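Local coordinates for NADP-dependent alcohol dehydrogenase (Entamoeba histolytica, PDB 2OUI), which probably catalyses the reversible, NADP-dependent interconversion of alcohols and aldehydes or ketones as a tetrameric zinc-binding dehydrogenase, at residues A[135-140]-A[308-313]; A[142-147]-A[314-319]; A[30-35]-A[348-353]. The protein carries 1 engineered substitution. One frame throughout, in Å; residues are numbered along the deposited sequence. Where two conformers were deposited one is given.

Interaction 1. Residues A[135-140]-A[308-313]; sequences LLPRDI and LISTGK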
ATOM      1  N   LEU A 135     -27.909   9.560  -4.157  1.00 23.15           N
ATOM      2  CA  LEU A 135     -28.918  10.618  -4.009  1.00 21.47           C
ATOM      3  C   LEU A 135     -28.276  12.014  -4.000  1.00 24.67           C
ATOM      4  O   LEU A 135     -27.223  12.199  -3.395  1.00 25.48           O
ATOM      5  CB  LEU A 135     -29.762  10.393  -2.737  1.00 22.60           C
ATOM      6  CG  LEU A 135     -30.683   9.153  -2.715  1.00 27.21           C
ATOM      7  CD1 LEU A 135     -31.393   9.062  -1.364  1.00 32.05           C
ATOM      8  CD2 LEU A 135     -31.696   9.127  -3.880  1.00 27.28           C
ATOM      9  N   LEU A 136     -28.902  12.987  -4.675  1.00 24.62           N
ATOM     10  CA  LEU A 136     -28.430  14.376  -4.684  1.00 24.43           C
ATOM     11  C   LEU A 136     -28.682  15.022  -3.315  1.00 24.14           C
ATOM     12  O   LEU A 136     -29.833  15.152  -2.916  1.00 22.40           O
ATOM     13  CB  LEU A 136     -29.148  15.182  -5.774  1.00 24.71           C
ATOM     14  CG  LEU A 136     -28.817  16.686  -5.905  1.00 24.95           C
ATOM     15  CD1 LEU A 136     -27.356  16.947  -6.290  1.00 23.13           C
ATOM     16  CD2 LEU A 136     -29.779  17.375  -6.884  1.00 24.71           C
ATOM     17  N   PRO A 137     -27.618  15.409  -2.589  1.00 24.81           N
ATOM     18  CA  PRO A 137     -27.842  16.078  -1.299  1.00 27.16           C
ATOM     19  C   PRO A 137     -28.610  17.392  -1.477  1.00 29.17           C
ATOM     20  O   PRO A 137     -28.374  18.119  -2.450  1.00 30.55           O
ATOM     21  CB  PRO A 137     -26.424  16.342  -0.798  1.00 25.72           C
ATOM     22  CG  PRO A 137     -25.588  15.269  -1.503  1.00 26.18           C
ATOM     23  CD  PRO A 137     -26.184  15.236  -2.872  1.00 25.49           C
ATOM     24  N   ARG A 138     -29.511  17.688  -0.546  1.00 29.73           N
ATOM     25  CA  ARG A 138     -30.370  18.868  -0.653  1.00 30.83           C
ATOM     26  C   ARG A 138     -29.583  20.197  -0.692  1.00 30.38           C
ATOM     27  O   ARG A 138     -30.078  21.190  -1.227  1.00 31.59           O
ATOM     28  CB  ARG A 138     -31.439  18.862   0.451  1.00 32.38           C
ATOM     29  CG  ARG A 138     -32.502  17.752   0.285  1.00 40.22           C
ATOM     30  CD  ARG A 138     -33.672  17.859   1.298  1.00 36.61           C
ATOM     31  NE  ARG A 138     -34.340  16.562   1.501  1.00 50.47           N
ATOM     32  CZ  ARG A 138     -35.528  16.215   0.994  1.00 54.69           C
ATOM     33  NH1 ARG A 138     -36.226  17.066   0.248  1.00 57.11           N
ATOM     34  NH2 ARG A 138     -36.029  15.008   1.239  1.00 52.28           N
ATOM     35  N   ASP A 139     -28.346  20.201  -0.179  1.00 27.20           N
ATOM     36  CA  ASP A 139     -27.536  21.423  -0.110  1.00 27.75           C
ATOM     37  C   ASP A 139     -26.540  21.579  -1.285  1.00 29.43           C
ATOM     38  O   ASP A 139     -25.612  22.412  -1.221  1.00 30.96           O
ATOM     39  CB  ASP A 139     -26.822  21.506   1.256  1.00 26.39           C
ATOM     40  CG  ASP A 139     -25.741  20.427   1.443  1.00 31.15           C
ATOM     41  OD1 ASP A 139     -25.706  19.413   0.710  1.00 29.45           O
ATOM     42  OD2 ASP A 139     -24.901  20.607   2.343  1.00 37.89           O
ATOM     43  N   ILE A 140     -26.717  20.787  -2.349  1.00 26.02           N
ATOM     44  CA  ILE A 140     -25.858  20.924  -3.534  1.00 25.71           C
ATOM     45  C   ILE A 140     -26.702  21.260  -4.765  1.00 24.85           C
ATOM     46  O   ILE A 140     -27.669  20.561  -5.066  1.00 25.00           O
ATOM     47  CB  ILE A 140     -24.992  19.667  -3.815  1.00 24.80           C
ATOM     48  CG1 ILE A 140     -24.175  19.278  -2.572  1.00 27.18           C
ATOM     49  CG2 ILE A 140     -24.059  19.924  -5.001  1.00 24.91           C
ATOM     50  CD1 ILE A 140     -23.196  18.114  -2.782  1.00 26.57           C
ATOM     51  N   LEU A 308     -17.530  16.566   0.317  1.00 23.22           N
ATOM     52  CA  LEU A 308     -16.603  17.713   0.321  1.00 21.95           C
ATOM     53  C   LEU A 308     -17.316  19.002  -0.054  1.00 23.15           C
ATOM     54  O   LEU A 308     -16.951  20.072   0.432  1.00 21.66           O
ATOM     55  CB  LEU A 308     -15.433  17.492  -0.638  1.00 20.73           C
ATOM     56  CG  LEU A 308     -14.483  16.368  -0.187  1.00 23.06           C
ATOM     57  CD1 LEU A 308     -13.341  16.144  -1.171  1.00 22.16           C
ATOM     58  CD2 LEU A 308     -13.932  16.717   1.187  1.00 22.55           C
ATOM     59  N   ILE A 309     -18.309  18.902  -0.941  1.00 23.00           N
ATOM     60  CA  ILE A 309     -19.101  20.071  -1.315  1.00 22.57           C
ATOM     61  C   ILE A 309     -20.020  20.467  -0.156  1.00 22.86           C
ATOM     62  O   ILE A 309     -20.055  21.628   0.246  1.00 25.54           O
ATOM     63  CB  ILE A 309     -19.913  19.857  -2.614  1.00 21.98           C
ATOM     64  CG1 ILE A 309     -18.986  19.536  -3.800  1.00 19.08           C
ATOM     65  CG2 ILE A 309     -20.736  21.112  -2.943  1.00 25.48           C
ATOM     66  CD1 ILE A 309     -19.751  19.307  -5.119  1.00 24.88           C
ATOM     67  N   SER A 310     -20.706  19.487   0.420  1.00 20.60           N
ATOM     68  CA  SER A 310     -21.683  19.729   1.496  1.00 23.09           C
ATOM     69  C   SER A 310     -21.075  20.306   2.750  1.00 23.86           C
ATOM     70  O   SER A 310     -21.729  21.066   3.454  1.00 19.30           O
ATOM     71  CB  SER A 310     -22.414  18.434   1.848  1.00 24.12           C
ATOM     72  OG  SER A 310     -23.222  18.011   0.764  1.00 26.89           O
ATOM     73  N   THR A 311     -19.821  19.948   3.032  1.00 22.55           N
ATOM     74  CA  THR A 311     -19.124  20.464   4.207  1.00 24.34           C
ATOM     75  C   THR A 311     -18.393  21.789   3.939  1.00 24.04           C
ATOM     76  O   THR A 311     -17.756  22.327   4.844  1.00 24.44           O
ATOM     77  CB  THR A 311     -18.074  19.438   4.764  1.00 24.27           C
ATOM     78  OG1 THR A 311     -17.177  19.067   3.717  1.00 23.81           O
ATOM     79  CG2 THR A 311     -18.762  18.163   5.292  1.00 26.41           C
ATOM     80  N   GLY A 312     -18.468  22.305   2.710  1.00 23.04           N
ATOM     81  CA  GLY A 312     -17.894  23.625   2.384  1.00 22.16           C
ATOM     82  C   GLY A 312     -16.407  23.578   2.086  1.00 23.79           C
ATOM     83  O   GLY A 312     -15.719  24.604   2.115  1.00 25.49           O
ATOM     84  N   LYS A 313     -15.919  22.375   1.803  1.00 19.81           N
ATOM     85  CA  LYS A 313     -14.492  22.114   1.565  1.00 22.21           C
ATOM     86  C   LYS A 313     -14.111  21.964   0.092  1.00 23.94           C
ATOM     87  O   LYS A 313     -12.933  21.765  -0.241  1.00 25.87           O
ATOM     88  CB  LYS A 313     -14.078  20.860   2.339  1.00 22.71           C
ATOM     89  CG  LYS A 313     -14.292  21.008   3.831  1.00 20.20           C
ATOM     90  CD  LYS A 313     -13.713  19.841   4.597  1.00 22.96           C
ATOM     91  CE  LYS A 313     -13.813  20.124   6.075  1.00 19.68           C
ATOM     92  NZ  LYS A 313     -13.143  19.032   6.878  1.00 21.92           N
TER

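Interaction 2. Residues A[142-147]-A[314-319]; sequences PEDAVM and LDTSKL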
ATOM      1  N   PRO A 142     -27.837  21.338  -8.549  1.00 25.95           N
ATOM      2  CA  PRO A 142     -27.590  20.375  -9.631  1.00 25.23           C
ATOM      3  C   PRO A 142     -26.363  20.710 -10.488  1.00 26.90           C
ATOM      4  O   PRO A 142     -25.591  19.813 -10.835  1.00 26.52           O
ATOM      5  CB  PRO A 142     -28.884  20.429 -10.454  1.00 26.99           C
ATOM      6  CG  PRO A 142     -29.938  20.893  -9.469  1.00 28.59           C
ATOM      7  CD  PRO A 142     -29.250  21.774  -8.467  1.00 25.57           C
ATOM      8  N   GLU A 143     -26.171  21.987 -10.809  1.00 27.15           N
ATOM      9  CA  GLU A 143     -25.080  22.399 -11.690  1.00 25.74           C
ATOM     10  C   GLU A 143     -23.725  22.168 -11.029  1.00 26.56           C
ATOM     11  O   GLU A 143     -22.765  21.741 -11.686  1.00 27.84           O
ATOM     12  CB  GLU A 143     -25.240  23.865 -12.097  1.00 27.75           C
ATOM     13  CG  GLU A 143     -26.505  24.136 -12.889  1.00 35.68           C
ATOM     14  CD  GLU A 143     -27.718  24.584 -12.040  1.00 45.55           C
ATOM     15  OE1 GLU A 143     -27.820  24.217 -10.839  1.00 38.68           O
ATOM     16  OE2 GLU A 143     -28.590  25.295 -12.604  1.00 44.75           O
ATOM     17  N   ASP A 144     -23.640  22.403  -9.723  1.00 24.87           N
ATOM     18  CA  ASP A 144     -22.398  22.088  -9.001  1.00 25.92           C
ATOM     19  C   ASP A 144     -22.188  20.579  -8.877  1.00 26.30           C
ATOM     20  O   ASP A 144     -21.055  20.082  -8.941  1.00 25.08           O
ATOM     21  CB  ASP A 144     -22.398  22.725  -7.607  1.00 24.00           C
ATOM     22  CG  ASP A 144     -22.304  24.243  -7.647  1.00 32.08           C
ATOM     23  OD1 ASP A 144     -22.119  24.823  -8.747  1.00 32.11           O
ATOM     24  OD2 ASP A 144     -22.419  24.854  -6.557  1.00 33.82           O
ATOM     25  N   ALA A 145     -23.281  19.840  -8.686  1.00 22.73           N
ATOM     26  CA  ALA A 145     -23.174  18.389  -8.513  1.00 22.61           C
ATOM     27  C   ALA A 145     -22.762  17.659  -9.792  1.00 23.50           C
ATOM     28  O   ALA A 145     -22.145  16.588  -9.712  1.00 23.74           O
ATOM     29  CB  ALA A 145     -24.480  17.819  -7.980  1.00 24.38           C
ATOM     30  N   VAL A 146     -23.118  18.203 -10.964  1.00 23.18           N
ATOM     31  CA  VAL A 146     -22.787  17.523 -12.229  1.00 25.49           C
ATOM     32  C   VAL A 146     -21.269  17.480 -12.473  1.00 25.08           C
ATOM     33  O   VAL A 146     -20.758  16.639 -13.245  1.00 24.09           O
ATOM     34  CB  VAL A 146     -23.559  18.091 -13.449  1.00 27.05           C
ATOM     35  CG1 VAL A 146     -23.031  19.462 -13.854  1.00 30.37           C
ATOM     36  CG2 VAL A 146     -23.504  17.098 -14.600  1.00 31.41           C
ATOM     37  N   MET A 147     -20.547  18.372 -11.791  1.00 23.96           N
ATOM     38  CA  MET A 147     -19.074  18.355 -11.842  1.00 23.58           C
ATOM     39  C   MET A 147     -18.478  17.160 -11.118  1.00 22.24           C
ATOM     40  O   MET A 147     -17.326  16.799 -11.373  1.00 24.67           O
ATOM     41  CB  MET A 147     -18.499  19.642 -11.238  1.00 21.96           C
ATOM     42  CG  MET A 147     -18.939  20.934 -11.937  1.00 24.08           C
ATOM     43  SD  MET A 147     -18.415  21.058 -13.658  1.00 28.98           S
ATOM     44  CE  MET A 147     -19.895  20.630 -14.545  1.00 35.13           C
ATOM     45  N   LEU A 314     -15.090  22.043  -0.792  1.00 23.75           N
ATOM     46  CA  LEU A 314     -14.835  22.013  -2.235  1.00 24.08           C
ATOM     47  C   LEU A 314     -15.903  22.827  -2.951  1.00 26.43           C
ATOM     48  O   LEU A 314     -17.084  22.588  -2.745  1.00 26.83           O
ATOM     49  CB  LEU A 314     -14.861  20.581  -2.774  1.00 23.56           C
ATOM     50  CG  LEU A 314     -14.646  20.400  -4.290  1.00 20.53           C
ATOM     51  CD1 LEU A 314     -13.243  20.881  -4.736  1.00 27.28           C
ATOM     52  CD2 LEU A 314     -14.850  18.933  -4.713  1.00 23.81           C
ATOM     53  N   ASP A 315     -15.477  23.777  -3.785  1.00 25.28           N
ATOM     54  CA  ASP A 315     -16.391  24.629  -4.534  1.00 27.14           C
ATOM     55  C   ASP A 315     -16.198  24.348  -6.015  1.00 28.26           C
ATOM     56  O   ASP A 315     -15.181  24.735  -6.601  1.00 30.97           O
ATOM     57  CB  ASP A 315     -16.137  26.104  -4.190  1.00 26.51           C
ATOM     58  CG  ASP A 315     -16.934  27.071  -5.063  1.00 32.25           C
ATOM     59  OD1 ASP A 315     -17.876  26.633  -5.751  1.00 27.47           O
ATOM     60  OD2 ASP A 315     -16.608  28.274  -5.059  1.00 36.63           O
ATOM     61  N   THR A 316     -17.156  23.639  -6.605  1.00 24.93           N
ATOM     62  CA  THR A 316     -17.056  23.253  -8.015  1.00 25.17           C
ATOM     63  C   THR A 316     -17.678  24.304  -8.940  1.00 25.08           C
ATOM     64  O   THR A 316     -17.601  24.174 -10.162  1.00 23.76           O
ATOM     65  CB  THR A 316     -17.760  21.903  -8.295  1.00 26.63           C
ATOM     66  OG1 THR A 316     -19.148  22.008  -7.972  1.00 27.23           O
ATOM     67  CG2 THR A 316     -17.163  20.789  -7.482  1.00 26.63           C
ATOM     68  N   SER A 317     -18.317  25.321  -8.360  1.00 25.25           N
ATOM     69  CA  SER A 317     -18.961  26.352  -9.179  1.00 27.17           C
ATOM     70  C   SER A 317     -17.961  27.143 -10.020  1.00 25.65           C
ATOM     71  O   SER A 317     -18.320  27.631 -11.092  1.00 25.74           O
ATOM     72  CB  SER A 317     -19.811  27.301  -8.329  1.00 27.91           C
ATOM     73  OG  SER A 317     -18.985  28.169  -7.560  1.00 30.18           O
ATOM     74  N   LYS A 318     -16.715  27.266  -9.546  1.00 25.10           N
ATOM     75  CA  LYS A 318     -15.662  27.996 -10.279  1.00 25.46           C
ATOM     76  C   LYS A 318     -15.356  27.373 -11.640  1.00 25.16           C
ATOM     77  O   LYS A 318     -14.719  28.005 -12.472  1.00 27.09           O
ATOM     78  CB  LYS A 318     -14.355  28.025  -9.486  1.00 26.18           C
ATOM     79  CG  LYS A 318     -14.383  28.812  -8.191  1.00 32.41           C
ATOM     80  CD  LYS A 318     -12.992  28.622  -7.529  1.00 38.19           C
ATOM     81  CE  LYS A 318     -13.046  28.482  -6.019  1.00 40.98           C
ATOM     82  NZ  LYS A 318     -13.351  29.806  -5.414  1.00 49.25           N
ATOM     83  N   LEU A 319     -15.760  26.117 -11.840  1.00 23.05           N
ATOM     84  CA  LEU A 319     -15.540  25.421 -13.104  1.00 22.85           C
ATOM     85  C   LEU A 319     -16.532  25.840 -14.176  1.00 23.77           C
ATOM     86  O   LEU A 319     -16.292  25.631 -15.354  1.00 26.99           O
ATOM     87  CB  LEU A 319     -15.672  23.903 -12.922  1.00 21.53           C
ATOM     88  CG  LEU A 319     -14.661  23.211 -12.006  1.00 23.31           C
ATOM     89  CD1 LEU A 319     -14.990  21.714 -11.849  1.00 27.55           C
ATOM     90  CD2 LEU A 319     -13.256  23.396 -12.559  1.00 25.92           C
TER
HETATM   91  O   HOH W   1     -19.858  24.137  -5.251  1.00 26.10           O

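Interaction 3. Residues A[30-35]-A[348-353]; sequences RPLALA and VVRIHY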
ATOM      1  N   ARG A  30     -34.160  10.630 -16.218  1.00 20.84           N
ATOM      2  CA  ARG A  30     -34.247  11.807 -17.099  1.00 19.51           C
ATOM      3  C   ARG A  30     -33.262  12.869 -16.613  1.00 20.43           C
ATOM      4  O   ARG A  30     -33.074  13.028 -15.395  1.00 22.59           O
ATOM      5  CB  ARG A  30     -35.690  12.347 -17.142  1.00 20.46           C
ATOM      6  CG  ARG A  30     -36.182  12.978 -15.854  1.00 20.49           C
ATOM      7  CD  ARG A  30     -37.674  13.421 -16.032  1.00 21.08           C
ATOM      8  NE  ARG A  30     -38.232  14.078 -14.852  1.00 24.69           N
ATOM      9  CZ  ARG A  30     -39.497  14.479 -14.744  1.00 24.25           C
ATOM     10  NH1 ARG A  30     -40.348  14.273 -15.741  1.00 22.74           N
ATOM     11  NH2 ARG A  30     -39.917  15.092 -13.635  1.00 22.68           N
ATOM     12  N   PRO A  31     -32.565  13.564 -17.549  1.00 22.19           N
ATOM     13  CA  PRO A  31     -31.551  14.541 -17.097  1.00 20.90           C
ATOM     14  C   PRO A  31     -32.124  15.844 -16.542  1.00 21.74           C
ATOM     15  O   PRO A  31     -33.089  16.384 -17.114  1.00 21.56           O
ATOM     16  CB  PRO A  31     -30.783  14.862 -18.388  1.00 21.44           C
ATOM     17  CG  PRO A  31     -31.810  14.704 -19.492  1.00 18.99           C
ATOM     18  CD  PRO A  31     -32.629  13.481 -19.027  1.00 23.14           C
ATOM     19  N   LEU A  32     -31.510  16.343 -15.463  1.00 21.03           N
ATOM     20  CA  LEU A  32     -31.817  17.650 -14.862  1.00 21.87           C
ATOM     21  C   LEU A  32     -30.682  18.641 -15.083  1.00 23.23           C
ATOM     22  O   LEU A  32     -30.913  19.822 -15.176  1.00 22.14           O
ATOM     23  CB  LEU A  32     -32.031  17.520 -13.359  1.00 23.05           C
ATOM     24  CG  LEU A  32     -33.215  16.692 -12.852  1.00 25.10           C
ATOM     25  CD1 LEU A  32     -33.146  16.667 -11.341  1.00 27.70           C
ATOM     26  CD2 LEU A  32     -34.526  17.292 -13.341  1.00 30.26           C
ATOM     27  N   ALA A  33     -29.447  18.150 -15.138  1.00 22.15           N
ATOM     28  CA  ALA A  33     -28.324  19.008 -15.504  1.00 24.22           C
ATOM     29  C   ALA A  33     -27.306  18.131 -16.223  1.00 21.89           C
ATOM     30  O   ALA A  33     -27.114  16.967 -15.857  1.00 22.46           O
ATOM     31  CB  ALA A  33     -27.713  19.698 -14.271  1.00 24.24           C
ATOM     32  N   LEU A  34     -26.718  18.674 -17.289  1.00 22.19           N
ATOM     33  CA  LEU A  34     -25.794  17.909 -18.139  1.00 22.17           C
ATOM     34  C   LEU A  34     -24.570  18.739 -18.426  1.00 19.99           C
ATOM     35  O   LEU A  34     -24.669  19.962 -18.467  1.00 20.21           O
ATOM     36  CB  LEU A  34     -26.472  17.605 -19.496  1.00 20.92           C
ATOM     37  CG  LEU A  34     -27.669  16.635 -19.445  1.00 22.03           C
ATOM     38  CD1 LEU A  34     -28.359  16.577 -20.811  1.00 23.02           C
ATOM     39  CD2 LEU A  34     -27.252  15.220 -18.980  1.00 22.25           C
ATOM     40  N   ALA A  35     -23.436  18.087 -18.665  1.00 21.30           N
ATOM     41  CA  ALA A  35     -22.231  18.810 -19.121  1.00 24.09           C
ATOM     42  C   ALA A  35     -21.527  17.999 -20.215  1.00 21.92           C
ATOM     43  O   ALA A  35     -21.566  16.768 -20.178  1.00 25.94           O
ATOM     44  CB  ALA A  35     -21.281  19.052 -17.955  1.00 21.70           C
ATOM     45  N   VAL A 348     -22.552  23.992 -18.591  1.00 22.34           N
ATOM     46  CA  VAL A 348     -23.593  23.143 -18.030  0.50 21.11           C
ATOM     47  C   VAL A 348     -24.927  23.495 -18.654  1.00 21.56           C
ATOM     48  O   VAL A 348     -25.189  24.647 -19.005  1.00 22.48           O
ATOM     49  CB  VAL A 348     -23.727  23.217 -16.485  0.50 20.88           C
ATOM     50  CG1 VAL A 348     -22.584  22.518 -15.820  0.50 19.81           C
ATOM     51  CG2 VAL A 348     -23.860  24.652 -15.994  0.50 20.07           C
ATOM     52  N   VAL A 349     -25.761  22.479 -18.816  1.00 20.95           N
ATOM     53  CA  VAL A 349     -27.080  22.662 -19.380  1.00 21.51           C
ATOM     54  C   VAL A 349     -28.084  22.226 -18.324  1.00 22.20           C
ATOM     55  O   VAL A 349     -27.973  21.142 -17.796  1.00 22.40           O
ATOM     56  CB  VAL A 349     -27.265  21.772 -20.625  1.00 20.49           C
ATOM     57  CG1 VAL A 349     -28.682  21.909 -21.193  1.00 17.84           C
ATOM     58  CG2 VAL A 349     -26.228  22.132 -21.699  1.00 23.15           C
ATOM     59  N   ARG A 350     -29.074  23.069 -18.053  1.00 23.89           N
ATOM     60  CA  ARG A 350     -30.127  22.752 -17.103  1.00 24.53           C
ATOM     61  C   ARG A 350     -31.392  22.407 -17.886  1.00 24.66           C
ATOM     62  O   ARG A 350     -31.728  23.079 -18.866  1.00 24.89           O
ATOM     63  CB  ARG A 350     -30.347  23.936 -16.150  1.00 26.82           C
ATOM     64  CG  ARG A 350     -31.219  23.657 -14.914  1.00 32.20           C
ATOM     65  CD  ARG A 350     -30.572  22.713 -13.841  1.00 26.54           C
ATOM     66  NE  ARG A 350     -31.365  22.731 -12.602  1.00 31.07           N
ATOM     67  CZ  ARG A 350     -32.533  22.105 -12.429  1.00 36.93           C
ATOM     68  NH1 ARG A 350     -33.078  21.360 -13.395  1.00 34.37           N
ATOM     69  NH2 ARG A 350     -33.173  22.225 -11.272  1.00 40.15           N
ATOM     70  N   ILE A 351     -32.065  21.334 -17.470  1.00 24.06           N
ATOM     71  CA  ILE A 351     -33.303  20.878 -18.103  1.00 24.97           C
ATOM     72  C   ILE A 351     -34.407  20.821 -17.041  1.00 25.52           C
ATOM     73  O   ILE A 351     -34.210  20.268 -15.962  1.00 23.76           O
ATOM     74  CB  ILE A 351     -33.161  19.468 -18.749  1.00 25.17           C
ATOM     75  CG1 ILE A 351     -32.026  19.412 -19.785  1.00 24.74           C
ATOM     76  CG2 ILE A 351     -34.468  19.051 -19.426  1.00 23.05           C
ATOM     77  CD1 ILE A 351     -30.693  19.018 -19.207  1.00 31.18           C
ATOM     78  N   HIS A 352     -35.554  21.398 -17.361  1.00 26.29           N
ATOM     79  CA  HIS A 352     -36.700  21.448 -16.443  1.00 28.34           C
ATOM     80  C   HIS A 352     -37.904  20.642 -16.927  1.00 26.59           C
ATOM     81  O   HIS A 352     -38.087  20.431 -18.135  1.00 26.99           O
ATOM     82  CB  HIS A 352     -37.136  22.895 -16.195  1.00 27.79           C
ATOM     83  CG  HIS A 352     -36.153  23.687 -15.392  1.00 35.45           C
ATOM     84  ND1 HIS A 352     -35.435  24.736 -15.922  1.00 38.64           N
ATOM     85  CD2 HIS A 352     -35.751  23.571 -14.104  1.00 35.88           C
ATOM     86  CE1 HIS A 352     -34.647  25.244 -14.992  1.00 37.51           C
ATOM     87  NE2 HIS A 352     -34.819  24.555 -13.880  1.00 41.62           N
ATOM     88  N   TYR A 353     -38.722  20.201 -15.970  1.00 24.14           N
ATOM     89  CA  TYR A 353     -39.938  19.462 -16.262  1.00 24.97           C
ATOM     90  C   TYR A 353     -41.072  20.017 -15.395  1.00 26.93           C
ATOM     91  O   TYR A 353     -40.818  20.471 -14.280  1.00 26.40           O
ATOM     92  CB  TYR A 353     -39.731  17.981 -15.950  1.00 24.69           C
ATOM     93  CG  TYR A 353     -38.527  17.375 -16.650  1.00 21.68           C
ATOM     94  CD1 TYR A 353     -37.289  17.358 -16.037  1.00 26.28           C
ATOM     95  CD2 TYR A 353     -38.645  16.836 -17.937  1.00 23.17           C
ATOM     96  CE1 TYR A 353     -36.190  16.816 -16.674  1.00 21.63           C
ATOM     97  CE2 TYR A 353     -37.539  16.265 -18.586  1.00 23.67           C
ATOM     98  CZ  TYR A 353     -36.329  16.270 -17.951  1.00 25.35           C
ATOM     99  OH  TYR A 353     -35.240  15.732 -18.596  1.00 23.48           O
TER

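Interaction 1. Residues A[135-140]-A[308-313]
A type I beta turn from P137 to I140, closed by I140 N to P137 O, meets the last residues of helix 298-310, with the CA atoms of D139 and S310 6.3 Å apart. The helix follows the last strand of the parallel Rossmann-type sheet, and the turn leaves strand 134-135 of the GroES-like part, so this small surface contact illustrates how the chain, having left the Rossmann-type sheet, packs beside the loop that follows that strand. The helix itself finishes in a Schellman motif: K313 N bonds to L308 O at 2.9 Å and G312 N to I309 O, with G312 at positive phi.

One polar bond and one apolar touch carry the contact. S310 OG donates to D139 OD1 over 2.9 Å, arriving on the syn side of the carboxylate and 15° out of its plane. D139 reaches the serine because its CG sits between the backbone N and the carbonyl carbon (chi1 68°), which brings OD1 within bonding distance of S310 OG. The serine oxygen also makes a weak bond to A306 O, one turn back in its own helix. Beside this pair, I140 and I309 cross at about a right angle, the CD1 tip of I140 lying 3.7 Å from I309 CB. P137 adds a lighter touch, its CB 3.9 Å from S310 OG. The methyl that meets I309 also borders the polar pair, since I140 CD1 stands 3.5 Å from S310 OG.

Interaction 2. Residues A[142-147]-A[314-319]
The return passage from helix 298-310 to strand 320-325 packs here on helix 142-145, with T316 against D144 and M147 at the centre of a buried contact. D144 and S317 bring their CA atoms within 5.5 Å. A single direct bond joins the two segments: T316 OG1 donates to D144 O over 2.9 Å. The C=O...donor angle is 109°, and the hydroxyl is tilted 28° from the carbonyl plane, so it approaches the carbonyl from well off its axis. The threonine oxygen takes the place between its own backbone N and carbonyl carbon (chi1 61°), which aims it at the helix. A second, looser link runs through water 1, which accepts from T316 N and donates weakly to D144 OD2.

M147 supplies the apolar part. Its CB lies 3.8 Å from T316 CB, and the bent methionine chain then slides past L319 in the opposite direction, its SD 3.9 Å from L319 CD1. D144 OD1 rests 3.4 Å from S317 CB, a touch on the carbon and not on the hydroxyl, because S317 OG is turned to its own segment. There S317 N, meeting D315 OD1 from above the carboxylate plane, closes an Asx turn, and S317 OG adds a 2.6 Å bond on the syn lone pair of D315 OD1. The two bonds tie S317 back to D315. M147 further touches K346 and V348 of strand 346-350. Such packing of the chain returning from the Rossmann-type fold against the helix 142-145 region, within the catalytic part, is characteristic of the two-domain architecture of zinc-type medium-chain alcohol dehydrogenases.

Interaction 3. Residues A[30-35]-A[348-353]
Main-chain pairing of L34 with V349 sets the frame of this antiparallel contact. As a hydrogen-bonded pair they exchange two bonds of 2.8 Å, L34 N to V349 O and V349 N to L34 O, while A33 and R350 form the neighbouring non-hydrogen-bonded pair. Further along, L32 O receives I351 N at 3.0 Å in a nearly straight bond. R350 NH1 reaches the same oxygen from the opposite face of its plane, at 3.2 Å and a more bent 136°, so two donors grip one carbonyl. The guanidinium of R350 is also held by a salt bridge from NH2 to E356.

The aromatic and cationic group is R30 with Y353. The guanidinium lies flat on the ring, planes 2° apart and centres 4.0 Å from each other, in a cation-pi stack, and R30 CD adds a CH-pi contact over the ring centre. The arginine chain is extended from CG to NE, which lays it along the ring face, and NH2 is directed to Q64 and D355. Y353 OH donates to P31 O at 2.7 Å, that oxygen lying at the ring edge.

Apolar contacts complete the seam: L32 CD2 meets the Y353 edge, and L34 CD1 lies 3.7 Å from I351 CD1. L32 and A33 both face V62 on the neighbouring strand 61-68, a classic beta bulge, and there the strand turns a corner. Joining an early strand to the C-terminal strand in this way is characteristic of the GroES-like catalytic domain of alcohol dehydrogenases.

Overall arrangement
Together the three contacts follow the chain as it comes back from the Rossmann-type fold to the catalytic domain. Interactions 1 and 2 have centres 10 Å apart and share a small apolar patch, where L136 CD1 lies 3.4 Å from A145 CB. Interactions 2 and 3, 14 Å apart between centres, meet through M147 CE, which is 3.5 Å from V348 CG1. Interactions 1 and 3 do not touch, so interaction 2 bridges them. The zinc ion, held by C37, H59 and D150, lies about 10 Å from the M147 side chain and about 9 Å from that of A35, which makes interactions 2 and 3 neighbours of the metal site without entering it.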